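Local coordinates for tryptophan--tRNA ligase (Aeropyrum pernix, PDB 3A04), which catalyses the ATP-dependent attachment of L-tryptophan to tRNA(Trp), releasing AMP and diphosphate, as a class I aminoacyl-tRNA synthetase, at residues Gly76-Gly81 with Asp110-Ala115; Val104-Ala109 with Lys144-Tyr149; Ala128-Ile133 with Ile362-Val367. All coordinates share one frame; numbering follows the deposited sequence.

Interaction 1. Residues Gly76-Gly81 with Asp110-Ala115; sequences GFMPSG and DAEAFA
Met78 and Pro79 rest on Ala113 where, in the class I Rossmann-type fold, the chain leaves strand 72-77 and enters the 'HIGH' region, whose first residues are Pro79, Ser80 and Gly81. The Ala113 methyl is shared between them: Met78 SD lies 3.6 Å from Ala113 CB, and the proline ring brings CG to 3.9 Å from the same Ala113 CB. The terminal methyl of the methionine, CE, goes on to Glu112. With CG anti to the backbone N (chi1 174°) and bends at both later torsions, the methionine chain curls toward helix 110-115 and crosses the extended glutamate chain at about a right angle, Met78 CE standing 3.7 Å from Glu112 CG. No hydrogen bond joins the two segments, which meet through apolar surface.

Further out, the helix start is held by polar contacts: the carboxylate of Asp110 turns away from the proline to Thr152 and to a salt bridge with Arg121, and Gln151 accepts from the backbone N of Glu112. Across the helix, Phe114 packs on Leu164 of the second subunit. Pro79 sits at the centre of an inverse gamma turn, and its CG approaches the helix backbone at Asp110 CA, 4.2 Å away.

Interaction 2. Residues Val104-Ala109 with Lys144-Tyr149; sequences VFVAIA and KDTEFY
Phe105 and Glu147 lie side by side on neighbouring parallel strands and point the same way, so the ring edge runs along the glutamate chain. Phe105 CE2 is 3.5 Å from Glu147 OE2, which stands near the ring plane, while the carboxylate is turned 63° from that plane. A chi1 of -175° swings the extended Glu147 chain away from its own amide nitrogen and along the ring, and OE2 also makes a salt bridge with Arg154.

The same face of the sheet carries Ala107 and Tyr149. Tyr149 CG is held between the backbone N and the carbonyl carbon (chi1 73°), a rotation that folds the ring back over the neighbouring strand: Ala107 CA makes a CH-pi contact over its face, 4.0 Å from the centroid. The phenol end comes to Ala107 CB and hydrogen-bonds Asp195. On the opposite face Val106 and Phe148 run alongside each other, with Val106 CB 3.6 Å from Phe148 CD1, and Thr146 CG2 lies over one face of the phenylalanine ring, offset toward its rim.

Between the two faces, four backbone hydrogen bonds join the strands of this Rossmann-type sheet, from Glu147 N to Val104 O (2.9 Å) through to Ile108 N to Tyr149 O (2.8 Å). A water lies between Val104 N and Asp145 OD2, and that carboxylate also forms a salt bridge with Arg70. The carboxylate of Glu147 thus has both a ring edge and a guanidinium as partners; its negative charge is probably stabilised by Arg154, and the slightly positive ring edge would suit the same oxygen.

Interaction 3. Residues Ala128-Ile133 with Ile362-Val367; sequences AVEEYI and IAWKLV
Val129 and Trp364 make the aromatic part of this contact. The two side chains cross at about a right angle, and Val129 CG1 sits over one face of the indole, 3.5 Å from the centroid of the five-membered ring and only 6° off its normal, a close CH-pi contact. At chi1 170° Val129 turns CG1 to the indole; the other methyl, CG2, is left to meet Val367 CG2 at 3.9 Å.

One hydrogen bond crosses the interface. Trp364 NE1 donates to Glu130 OE2 over 3.0 Å, using the anti lone pair of OE2; the oxygen itself lies essentially in the indole plane. The hydrogen bond is somewhat bent, 152° at the hydrogen, and the carboxylate stands almost perpendicular to the ring. Glutamate at the edge and valine on the face together restrict how the indole can turn.

In the fold, this is where the end of the long helix 334-364 and the chain just after it come against helix 121-139, the helix that leads toward edge strand 147-150 of the Rossmann-type sheet. A wider pi-type turn runs through 128-133, marked by the bond from Ile133 N to Ala128 O.

The remaining contacts are aliphatic. Ala363 CB fits between Val129 and Ile133, 3.6 Å from Val129 CG1 and 3.8 Å from Ile133 CG2. Ile133 and Val367 reach toward each other tip to tip, and Leu366 slides past Ile133 in the opposite direction, with Leu366 CD1 4.1 Å from Ile133 CG2.

How the interactions relate
From the N terminus, strand 72-77 runs into the 'HIGH' region, and interaction 1 closes the loop when the chain returns at helix 110-115. Interaction 2 opens at strand 103-108, before that closure, and closes at strand 147-150, so the two cross. They also touch, through probable backbone hydrogen bonds from Phe77 to Ala107 and Ala109. Interaction 3 opens after interaction 1 has closed but inside the span of interaction 2, which it crosses, and closes only near the C terminus. Phe148 packs on Ile133, Leu366 and Val367, joining the sheet to helix 121-139 and to the C-terminal residues 366-367, while Tyr132 OH probably bonds Ser80 O, linking helix 121-139 to the 'HIGH' region.

Interaction 1. Residues Gly76-Gly81 with Asp110-Ala115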
ATOM      1  N   GLY A  76      16.064  -6.387   6.040  1.00 26.17           N
ATOM      2  CA  GLY A  76      15.342  -5.364   6.744  1.00 27.34           C
ATOM      3  C   GLY A  76      15.485  -5.480   8.252  1.00 27.97           C
ATOM      4  O   GLY A  76      15.675  -6.599   8.767  1.00 28.41           O
ATOM      5  N   PHE A  77      15.294  -4.350   8.951  1.00 26.01           N
ATOM      6  CA  PHE A  77      15.318  -4.276  10.438  1.00 27.71           C
ATOM      7  C   PHE A  77      14.085  -3.511  10.906  1.00 27.54           C
ATOM      8  O   PHE A  77      13.689  -2.443  10.348  1.00 27.32           O
ATOM      9  CB  PHE A  77      16.562  -3.538  10.976  1.00 26.70           C
ATOM     10  CG  PHE A  77      17.858  -4.279  10.746  1.00 28.37           C
ATOM     11  CD1 PHE A  77      18.547  -4.119   9.572  1.00 27.53           C
ATOM     12  CD2 PHE A  77      18.300  -5.215  11.660  1.00 29.08           C
ATOM     13  CE1 PHE A  77      19.690  -4.895   9.265  1.00 33.53           C
ATOM     14  CE2 PHE A  77      19.560  -5.954  11.405  1.00 30.29           C
ATOM     15  CZ  PHE A  77      20.186  -5.796  10.219  1.00 31.29           C
ATOM     16  N   MET A  78      13.471  -4.081  11.910  1.00 28.11           N
ATOM     17  CA  MET A  78      12.378  -3.501  12.702  1.00 29.05           C
ATOM     18  C   MET A  78      12.988  -2.533  13.713  1.00 29.46           C
ATOM     19  O   MET A  78      13.816  -2.973  14.560  1.00 30.12           O
ATOM     20  CB  MET A  78      11.622  -4.644  13.424  1.00 30.09           C
ATOM     21  CG  MET A  78      10.517  -4.155  14.436  1.00 27.90           C
ATOM     22  SD  MET A  78       9.333  -2.968  13.756  1.00 34.72           S
ATOM     23  CE  MET A  78       8.576  -4.009  12.542  1.00 28.23           C
ATOM     24  N   PRO A  79      12.646  -1.224  13.629  1.00 28.35           N
ATOM     25  CA  PRO A  79      13.277  -0.251  14.566  1.00 30.54           C
ATOM     26  C   PRO A  79      12.559  -0.224  15.900  1.00 31.82           C
ATOM     27  O   PRO A  79      11.850   0.720  16.178  1.00 33.27           O
ATOM     28  CB  PRO A  79      13.108   1.085  13.867  1.00 30.44           C
ATOM     29  CG  PRO A  79      11.750   0.920  13.067  1.00 27.71           C
ATOM     30  CD  PRO A  79      11.858  -0.534  12.572  1.00 29.76           C
ATOM     31  N   SER A  80      12.750  -1.275  16.705  1.00 31.43           N
ATOM     32  CA  SER A  80      12.102  -1.412  17.959  1.00 33.74           C
ATOM     33  C   SER A  80      13.186  -1.975  18.902  1.00 36.22           C
ATOM     34  O   SER A  80      13.836  -2.978  18.527  1.00 34.25           O
ATOM     35  CB  SER A  80      11.069  -2.537  17.821  1.00 34.22           C
ATOM     36  OG  SER A  80      10.305  -2.574  19.017  1.00 42.00           O
ATOM     37  N   GLY A  81      13.346  -1.397  20.107  1.00 36.20           N
ATOM     38  CA  GLY A  81      14.268  -1.992  21.090  1.00 36.57           C
ATOM     39  C   GLY A  81      15.716  -1.841  20.713  1.00 36.91           C
ATOM     40  O   GLY A  81      16.063  -1.149  19.752  1.00 38.65           O
ATOM     41  N   ASP A 110       9.836   0.933   9.152  1.00 25.08           N
ATOM     42  CA  ASP A 110       9.081   1.876   9.954  1.00 27.02           C
ATOM     43  C   ASP A 110       7.584   1.901   9.665  1.00 26.21           C
ATOM     44  O   ASP A 110       6.801   2.278  10.537  1.00 27.90           O
ATOM     45  CB  ASP A 110       9.658   3.343   9.795  1.00 24.61           C
ATOM     46  CG  ASP A 110       9.358   3.960   8.407  1.00 29.54           C
ATOM     47  OD1 ASP A 110       9.572   3.292   7.347  1.00 24.92           O
ATOM     48  OD2 ASP A 110       8.975   5.187   8.334  1.00 29.45           O
ATOM     49  N   ALA A 111       7.143   1.475   8.452  1.00 26.86           N
ATOM     50  CA  ALA A 111       5.733   1.364   8.180  1.00 27.29           C
ATOM     51  C   ALA A 111       5.119   0.199   9.046  1.00 27.43           C
ATOM     52  O   ALA A 111       4.084   0.349   9.746  1.00 29.53           O
ATOM     53  CB  ALA A 111       5.525   1.073   6.622  1.00 25.20           C
ATOM     54  N   GLU A 112       5.796  -0.929   9.041  1.00 26.69           N
ATOM     55  CA  GLU A 112       5.351  -2.050   9.877  1.00 27.54           C
ATOM     56  C   GLU A 112       5.397  -1.679  11.364  1.00 27.51           C
ATOM     57  O   GLU A 112       4.458  -2.030  12.140  1.00 29.02           O
ATOM     58  CB  GLU A 112       6.197  -3.282   9.593  1.00 27.36           C
ATOM     59  CG  GLU A 112       5.657  -4.515  10.318  1.00 33.15           C
ATOM     60  CD  GLU A 112       6.466  -5.792  10.004  1.00 40.57           C
ATOM     61  OE1 GLU A 112       7.255  -5.818   9.013  1.00 38.14           O
ATOM     62  OE2 GLU A 112       6.223  -6.789  10.719  1.00 40.49           O
ATOM     63  N   ALA A 113       6.461  -0.986  11.764  1.00 28.71           N
ATOM     64  CA  ALA A 113       6.616  -0.533  13.173  1.00 28.98           C
ATOM     65  C   ALA A 113       5.391   0.281  13.593  1.00 29.36           C
ATOM     66  O   ALA A 113       4.810   0.079  14.683  1.00 30.18           O
ATOM     67  CB  ALA A 113       7.902   0.359  13.333  1.00 27.09           C
ATOM     68  N   PHE A 114       4.958   1.199  12.717  1.00 28.78           N
ATOM     69  CA  PHE A 114       3.810   2.029  13.020  1.00 29.46           C
ATOM     70  C   PHE A 114       2.529   1.188  13.032  1.00 30.33           C
ATOM     71  O   PHE A 114       1.762   1.195  14.014  1.00 30.07           O
ATOM     72  CB  PHE A 114       3.657   3.199  12.033  1.00 27.90           C
ATOM     73  CG  PHE A 114       2.466   4.080  12.344  1.00 32.65           C
ATOM     74  CD1 PHE A 114       2.596   5.101  13.285  1.00 32.12           C
ATOM     75  CD2 PHE A 114       1.197   3.841  11.717  1.00 30.71           C
ATOM     76  CE1 PHE A 114       1.507   5.905  13.580  1.00 33.00           C
ATOM     77  CE2 PHE A 114       0.089   4.640  11.987  1.00 32.20           C
ATOM     78  CZ  PHE A 114       0.264   5.684  12.915  1.00 33.47           C
ATOM     79  N   ALA A 115       2.270   0.495  11.927  1.00 31.32           N
ATOM     80  CA  ALA A 115       0.932  -0.078  11.677  1.00 31.18           C
ATOM     81  C   ALA A 115       0.703  -1.385  12.454  1.00 32.99           C
ATOM     82  O   ALA A 115      -0.407  -1.642  12.933  1.00 34.40           O
ATOM     83  CB  ALA A 115       0.727  -0.338  10.132  1.00 29.24           C
TER

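Interaction 2. Residues Val104-Ala109 with Lys144-Tyr149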
ATOM      1  N   VAL A 104      24.899  -3.364  -0.885  1.00 27.28           N
ATOM      2  CA  VAL A 104      24.059  -3.673   0.259  1.00 27.69           C
ATOM      3  C   VAL A 104      22.900  -2.673   0.357  1.00 26.64           C
ATOM      4  O   VAL A 104      23.099  -1.445   0.271  1.00 27.95           O
ATOM      5  CB  VAL A 104      24.884  -3.564   1.623  1.00 27.92           C
ATOM      6  CG1 VAL A 104      24.029  -3.932   2.825  1.00 28.17           C
ATOM      7  CG2 VAL A 104      26.143  -4.503   1.548  1.00 28.09           C
ATOM      8  N   PHE A 105      21.697  -3.228   0.561  1.00 24.90           N
ATOM      9  CA  PHE A 105      20.508  -2.453   0.806  1.00 25.84           C
ATOM     10  C   PHE A 105      20.034  -2.837   2.183  1.00 24.41           C
ATOM     11  O   PHE A 105      19.901  -4.020   2.500  1.00 22.89           O
ATOM     12  CB  PHE A 105      19.383  -2.822  -0.206  1.00 22.91           C
ATOM     13  CG  PHE A 105      19.661  -2.335  -1.626  1.00 25.32           C
ATOM     14  CD1 PHE A 105      20.394  -3.083  -2.505  1.00 25.66           C
ATOM     15  CD2 PHE A 105      19.192  -1.051  -2.034  1.00 25.15           C
ATOM     16  CE1 PHE A 105      20.616  -2.624  -3.832  1.00 26.42           C
ATOM     17  CE2 PHE A 105      19.412  -0.566  -3.359  1.00 24.18           C
ATOM     18  CZ  PHE A 105      20.132  -1.391  -4.248  1.00 27.11           C
ATOM     19  N   VAL A 106      19.700  -1.828   2.972  1.00 26.17           N
ATOM     20  CA  VAL A 106      19.161  -2.053   4.303  1.00 27.03           C
ATOM     21  C   VAL A 106      17.827  -1.339   4.423  1.00 27.42           C
ATOM     22  O   VAL A 106      17.757  -0.100   4.365  1.00 26.01           O
ATOM     23  CB  VAL A 106      20.120  -1.520   5.407  1.00 28.56           C
ATOM     24  CG1 VAL A 106      19.430  -1.758   6.787  1.00 27.24           C
ATOM     25  CG2 VAL A 106      21.455  -2.342   5.380  1.00 28.81           C
ATOM     26  N   ALA A 107      16.756  -2.112   4.587  1.00 25.52           N
ATOM     27  CA  ALA A 107      15.449  -1.492   4.731  1.00 25.56           C
ATOM     28  C   ALA A 107      15.164  -1.302   6.233  1.00 26.61           C
ATOM     29  O   ALA A 107      15.391  -2.219   7.036  1.00 28.14           O
ATOM     30  CB  ALA A 107      14.356  -2.411   4.125  1.00 25.64           C
ATOM     31  N   ILE A 108      14.656  -0.124   6.585  1.00 25.47           N
ATOM     32  CA  ILE A 108      14.052   0.127   7.873  1.00 24.77           C
ATOM     33  C   ILE A 108      12.564  -0.031   7.802  1.00 25.38           C
ATOM     34  O   ILE A 108      11.854   0.736   7.108  1.00 24.35           O
ATOM     35  CB  ILE A 108      14.438   1.548   8.370  1.00 24.47           C
ATOM     36  CG1 ILE A 108      15.964   1.754   8.322  1.00 29.94           C
ATOM     37  CG2 ILE A 108      13.724   1.866   9.710  1.00 24.07           C
ATOM     38  CD1 ILE A 108      16.843   0.885   9.402  1.00 31.97           C
ATOM     39  N   ALA A 109      12.051  -1.016   8.554  1.00 24.92           N
ATOM     40  CA  ALA A 109      10.609  -1.316   8.584  1.00 25.14           C
ATOM     41  C   ALA A 109       9.752  -0.410   9.386  1.00 26.02           C
ATOM     42  O   ALA A 109       9.008  -0.889  10.225  1.00 26.26           O
ATOM     43  CB  ALA A 109      10.404  -2.858   9.004  1.00 27.83           C
ATOM     44  N   LYS A 144      29.073   5.169   2.895  1.00 41.28           N
ATOM     45  CA  LYS A 144      28.982   5.763   1.571  1.00 43.56           C
ATOM     46  C   LYS A 144      28.197   4.828   0.649  1.00 42.44           C
ATOM     47  O   LYS A 144      27.246   5.287  -0.020  1.00 43.69           O
ATOM     48  CB  LYS A 144      30.378   6.008   0.953  1.00 46.25           C
ATOM     49  CG  LYS A 144      30.374   6.865  -0.350  1.00 52.97           C
ATOM     50  CD  LYS A 144      31.692   6.735  -1.166  1.00 60.30           C
ATOM     51  CE  LYS A 144      31.690   7.648  -2.412  1.00 65.59           C
ATOM     52  NZ  LYS A 144      30.614   7.313  -3.453  1.00 67.13           N
ATOM     53  N   ASP A 145      28.560   3.553   0.621  1.00 36.77           N
ATOM     54  CA  ASP A 145      28.029   2.684  -0.433  1.00 37.63           C
ATOM     55  C   ASP A 145      26.819   1.847   0.008  1.00 33.85           C
ATOM     56  O   ASP A 145      26.235   1.182  -0.844  1.00 33.84           O
ATOM     57  CB  ASP A 145      29.091   1.712  -0.952  1.00 36.99           C
ATOM     58  CG  ASP A 145      28.664   1.033  -2.318  1.00 45.12           C
ATOM     59  OD1 ASP A 145      28.219   1.794  -3.240  1.00 46.38           O
ATOM     60  OD2 ASP A 145      28.768  -0.246  -2.475  1.00 45.63           O
ATOM     61  N   THR A 146      26.455   1.874   1.297  1.00 30.84           N
ATOM     62  CA  THR A 146      25.331   1.102   1.788  1.00 29.47           C
ATOM     63  C   THR A 146      24.100   1.943   1.464  1.00 30.18           C
ATOM     64  O   THR A 146      24.086   3.150   1.696  1.00 30.40           O
ATOM     65  CB  THR A 146      25.382   0.848   3.319  1.00 28.85           C
ATOM     66  OG1 THR A 146      26.583   0.085   3.632  1.00 29.00           O
ATOM     67  CG2 THR A 146      24.067  -0.012   3.815  1.00 28.64           C
ATOM     68  N   GLU A 147      23.033   1.319   0.965  1.00 29.86           N
ATOM     69  CA  GLU A 147      21.807   2.131   0.704  1.00 27.25           C
ATOM     70  C   GLU A 147      20.787   1.865   1.784  1.00 27.15           C
ATOM     71  O   GLU A 147      20.131   0.800   1.784  1.00 27.67           O
ATOM     72  CB  GLU A 147      21.308   1.802  -0.697  1.00 28.64           C
ATOM     73  CG  GLU A 147      20.060   2.687  -1.158  1.00 29.84           C
ATOM     74  CD  GLU A 147      19.958   2.811  -2.686  1.00 38.85           C
ATOM     75  OE1 GLU A 147      21.026   2.852  -3.407  1.00 42.11           O
ATOM     76  OE2 GLU A 147      18.795   2.852  -3.175  1.00 36.65           O
ATOM     77  N   PHE A 148      20.649   2.771   2.748  1.00 26.49           N
ATOM     78  CA  PHE A 148      19.644   2.608   3.813  1.00 27.64           C
ATOM     79  C   PHE A 148      18.385   3.347   3.344  1.00 27.42           C
ATOM     80  O   PHE A 148      18.521   4.429   2.763  1.00 27.35           O
ATOM     81  CB  PHE A 148      20.083   3.327   5.089  1.00 26.88           C
ATOM     82  CG  PHE A 148      21.397   2.757   5.708  1.00 30.23           C
ATOM     83  CD1 PHE A 148      21.343   1.678   6.583  1.00 29.50           C
ATOM     84  CD2 PHE A 148      22.636   3.311   5.392  1.00 31.18           C
ATOM     85  CE1 PHE A 148      22.528   1.136   7.179  1.00 27.59           C
ATOM     86  CE2 PHE A 148      23.855   2.788   6.011  1.00 32.23           C
ATOM     87  CZ  PHE A 148      23.764   1.712   6.886  1.00 31.39           C
ATOM     88  N   TYR A 149      17.182   2.848   3.737  1.00 25.48           N
ATOM     89  CA  TYR A 149      15.972   3.564   3.418  1.00 25.09           C
ATOM     90  C   TYR A 149      14.883   3.206   4.341  1.00 24.82           C
ATOM     91  O   TYR A 149      14.932   2.100   4.984  1.00 24.53           O
ATOM     92  CB  TYR A 149      15.566   3.317   1.940  1.00 25.28           C
ATOM     93  CG  TYR A 149      15.005   1.935   1.695  1.00 26.99           C
ATOM     94  CD1 TYR A 149      13.627   1.665   1.885  1.00 20.64           C
ATOM     95  CD2 TYR A 149      15.875   0.908   1.318  1.00 24.61           C
ATOM     96  CE1 TYR A 149      13.094   0.325   1.626  1.00 26.48           C
ATOM     97  CE2 TYR A 149      15.406  -0.441   1.070  1.00 24.26           C
ATOM     98  CZ  TYR A 149      13.995  -0.677   1.232  1.00 23.10           C
ATOM     99  OH  TYR A 149      13.484  -1.941   1.071  1.00 25.66           O
TER
HETATM  100  O   HOH W   1      27.336  -1.988  -0.752  1.00 34.95           O

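Interaction 3. Residues Ala128-Ile133 with Ile362-Val367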
ATOM      1  N   ALA A 128      15.694   3.994  14.495  1.00 28.37           N
ATOM      2  CA  ALA A 128      16.313   3.473  13.266  1.00 27.08           C
ATOM      3  C   ALA A 128      17.643   4.114  13.020  1.00 27.27           C
ATOM      4  O   ALA A 128      18.634   3.455  12.657  1.00 27.65           O
ATOM      5  CB  ALA A 128      15.346   3.788  11.982  1.00 27.12           C
ATOM      6  N   VAL A 129      17.732   5.429  13.244  1.00 26.97           N
ATOM      7  CA  VAL A 129      19.020   6.052  12.900  1.00 28.54           C
ATOM      8  C   VAL A 129      20.112   5.806  14.008  1.00 27.82           C
ATOM      9  O   VAL A 129      21.258   5.432  13.724  1.00 28.14           O
ATOM     10  CB  VAL A 129      18.810   7.581  12.722  1.00 29.18           C
ATOM     11  CG1 VAL A 129      20.139   8.353  12.592  1.00 31.13           C
ATOM     12  CG2 VAL A 129      17.965   7.880  11.391  1.00 32.31           C
ATOM     13  N   GLU A 130      19.732   6.012  15.247  1.00 31.18           N
ATOM     14  CA  GLU A 130      20.722   6.064  16.371  1.00 32.52           C
ATOM     15  C   GLU A 130      20.973   4.721  17.004  1.00 33.80           C
ATOM     16  O   GLU A 130      22.017   4.521  17.615  1.00 33.92           O
ATOM     17  CB  GLU A 130      20.130   6.965  17.466  1.00 34.63           C
ATOM     18  CG  GLU A 130      20.348   8.426  17.060  1.00 37.15           C
ATOM     19  CD  GLU A 130      19.856   9.461  18.069  1.00 43.31           C
ATOM     20  OE1 GLU A 130      19.422   9.132  19.211  1.00 46.02           O
ATOM     21  OE2 GLU A 130      19.890  10.631  17.669  1.00 45.70           O
ATOM     22  N   GLU A 131      19.991   3.810  16.925  1.00 32.01           N
ATOM     23  CA  GLU A 131      20.170   2.466  17.404  1.00 31.43           C
ATOM     24  C   GLU A 131      20.517   1.474  16.261  1.00 32.61           C
ATOM     25  O   GLU A 131      21.366   0.618  16.441  1.00 32.78           O
ATOM     26  CB  GLU A 131      18.925   2.035  18.103  1.00 32.79           C
ATOM     27  CG  GLU A 131      18.986   0.853  19.038  1.00 34.26           C
ATOM     28  CD  GLU A 131      20.133   0.927  20.119  1.00 37.24           C
ATOM     29  OE1 GLU A 131      20.521   2.028  20.667  1.00 35.75           O
ATOM     30  OE2 GLU A 131      20.610  -0.192  20.401  1.00 33.64           O
ATOM     31  N   TYR A 132      19.896   1.565  15.100  1.00 29.38           N
ATOM     32  CA  TYR A 132      20.163   0.574  14.105  1.00 28.04           C
ATOM     33  C   TYR A 132      21.241   1.073  13.152  1.00 28.40           C
ATOM     34  O   TYR A 132      22.305   0.446  13.060  1.00 28.37           O
ATOM     35  CB  TYR A 132      18.852   0.134  13.388  1.00 27.95           C
ATOM     36  CG  TYR A 132      18.083  -0.778  14.339  1.00 25.42           C
ATOM     37  CD1 TYR A 132      17.359  -0.264  15.429  1.00 27.06           C
ATOM     38  CD2 TYR A 132      18.234  -2.116  14.256  1.00 25.42           C
ATOM     39  CE1 TYR A 132      16.710  -1.113  16.335  1.00 29.50           C
ATOM     40  CE2 TYR A 132      17.578  -2.958  15.144  1.00 27.66           C
ATOM     41  CZ  TYR A 132      16.868  -2.456  16.176  1.00 29.96           C
ATOM     42  OH  TYR A 132      16.234  -3.339  16.978  1.00 31.22           O
ATOM     43  N   ILE A 133      20.961   2.154  12.387  1.00 27.47           N
ATOM     44  CA  ILE A 133      21.954   2.537  11.382  1.00 28.73           C
ATOM     45  C   ILE A 133      23.329   2.839  12.051  1.00 28.49           C
ATOM     46  O   ILE A 133      24.378   2.441  11.526  1.00 28.67           O
ATOM     47  CB  ILE A 133      21.471   3.706  10.497  1.00 27.86           C
ATOM     48  CG1 ILE A 133      20.244   3.214   9.665  1.00 31.11           C
ATOM     49  CG2 ILE A 133      22.595   4.203   9.560  1.00 25.55           C
ATOM     50  CD1 ILE A 133      19.383   4.362   9.038  1.00 31.22           C
ATOM     51  N   ILE A 362      27.086  10.700  11.646  1.00 43.72           N
ATOM     52  CA  ILE A 362      27.131  10.287  10.261  1.00 41.92           C
ATOM     53  C   ILE A 362      25.746   9.723   9.857  1.00 41.54           C
ATOM     54  O   ILE A 362      25.287   9.990   8.734  1.00 41.89           O
ATOM     55  CB  ILE A 362      28.178   9.183  10.103  1.00 43.24           C
ATOM     56  CG1 ILE A 362      29.591   9.785  10.150  1.00 43.01           C
ATOM     57  CG2 ILE A 362      28.006   8.427   8.801  1.00 42.23           C
ATOM     58  CD1 ILE A 362      30.699   8.655  10.251  1.00 48.80           C
ATOM     59  N   ALA A 363      25.097   8.989  10.771  1.00 37.82           N
ATOM     60  CA  ALA A 363      23.873   8.271  10.417  1.00 39.30           C
ATOM     61  C   ALA A 363      22.757   9.233   9.969  1.00 39.71           C
ATOM     62  O   ALA A 363      22.101   8.982   8.951  1.00 39.72           O
ATOM     63  CB  ALA A 363      23.403   7.377  11.569  1.00 36.21           C
ATOM     64  N   TRP A 364      22.550  10.330  10.713  1.00 41.42           N
ATOM     65  CA  TRP A 364      21.499  11.287  10.349  1.00 43.94           C
ATOM     66  C   TRP A 364      21.695  11.878   8.963  1.00 44.98           C
ATOM     67  O   TRP A 364      20.746  12.360   8.393  1.00 44.77           O
ATOM     68  CB  TRP A 364      21.295  12.416  11.367  1.00 43.87           C
ATOM     69  CG  TRP A 364      20.603  11.983  12.619  1.00 42.59           C
ATOM     70  CD1 TRP A 364      21.205  11.727  13.805  1.00 42.65           C
ATOM     71  CD2 TRP A 364      19.185  11.746  12.822  1.00 39.94           C
ATOM     72  NE1 TRP A 364      20.273  11.362  14.742  1.00 41.65           N
ATOM     73  CE2 TRP A 364      19.024  11.388  14.173  1.00 37.80           C
ATOM     74  CE3 TRP A 364      18.035  11.848  11.999  1.00 38.82           C
ATOM     75  CZ2 TRP A 364      17.780  11.067  14.734  1.00 38.97           C
ATOM     76  CZ3 TRP A 364      16.769  11.512  12.570  1.00 36.96           C
ATOM     77  CH2 TRP A 364      16.666  11.136  13.912  1.00 41.46           C
ATOM     78  N   LYS A 365      22.907  11.786   8.408  1.00 45.74           N
ATOM     79  CA  LYS A 365      23.164  12.231   7.042  1.00 47.34           C
ATOM     80  C   LYS A 365      23.037  11.149   5.968  1.00 47.41           C
ATOM     81  O   LYS A 365      23.104  11.434   4.786  1.00 47.93           O
ATOM     82  CB  LYS A 365      24.560  12.839   6.991  1.00 48.39           C
ATOM     83  CG  LYS A 365      24.802  13.890   8.057  1.00 48.49           C
ATOM     84  CD  LYS A 365      26.082  14.703   7.711  1.00 56.55           C
ATOM     85  CE  LYS A 365      26.662  15.443   8.938  1.00 61.43           C
ATOM     86  NZ  LYS A 365      28.159  15.297   9.073  1.00 58.59           N
ATOM     87  N   LEU A 366      22.846   9.893   6.350  1.00 46.96           N
ATOM     88  CA  LEU A 366      22.753   8.810   5.362  1.00 45.54           C
ATOM     89  C   LEU A 366      21.305   8.513   4.907  1.00 45.44           C
ATOM     90  O   LEU A 366      21.067   7.652   4.017  1.00 45.30           O
ATOM     91  CB  LEU A 366      23.362   7.523   5.916  1.00 44.74           C
ATOM     92  CG  LEU A 366      24.745   7.667   6.553  1.00 45.60           C
ATOM     93  CD1 LEU A 366      25.160   6.266   7.034  1.00 43.33           C
ATOM     94  CD2 LEU A 366      25.735   8.228   5.537  1.00 44.88           C
ATOM     95  N   VAL A 367      20.350   9.207   5.505  1.00 44.71           N
ATOM     96  CA  VAL A 367      18.941   8.969   5.192  1.00 44.41           C
ATOM     97  C   VAL A 367      18.141  10.253   5.163  1.00 43.88           C
ATOM     98  O   VAL A 367      18.552  11.238   5.747  1.00 42.55           O
ATOM     99  CB  VAL A 367      18.289   8.020   6.183  1.00 44.04           C
ATOM    100  CG1 VAL A 367      18.857   6.611   5.996  1.00 47.41           C
ATOM    101  CG2 VAL A 367      18.462   8.508   7.614  1.00 44.46           C
TER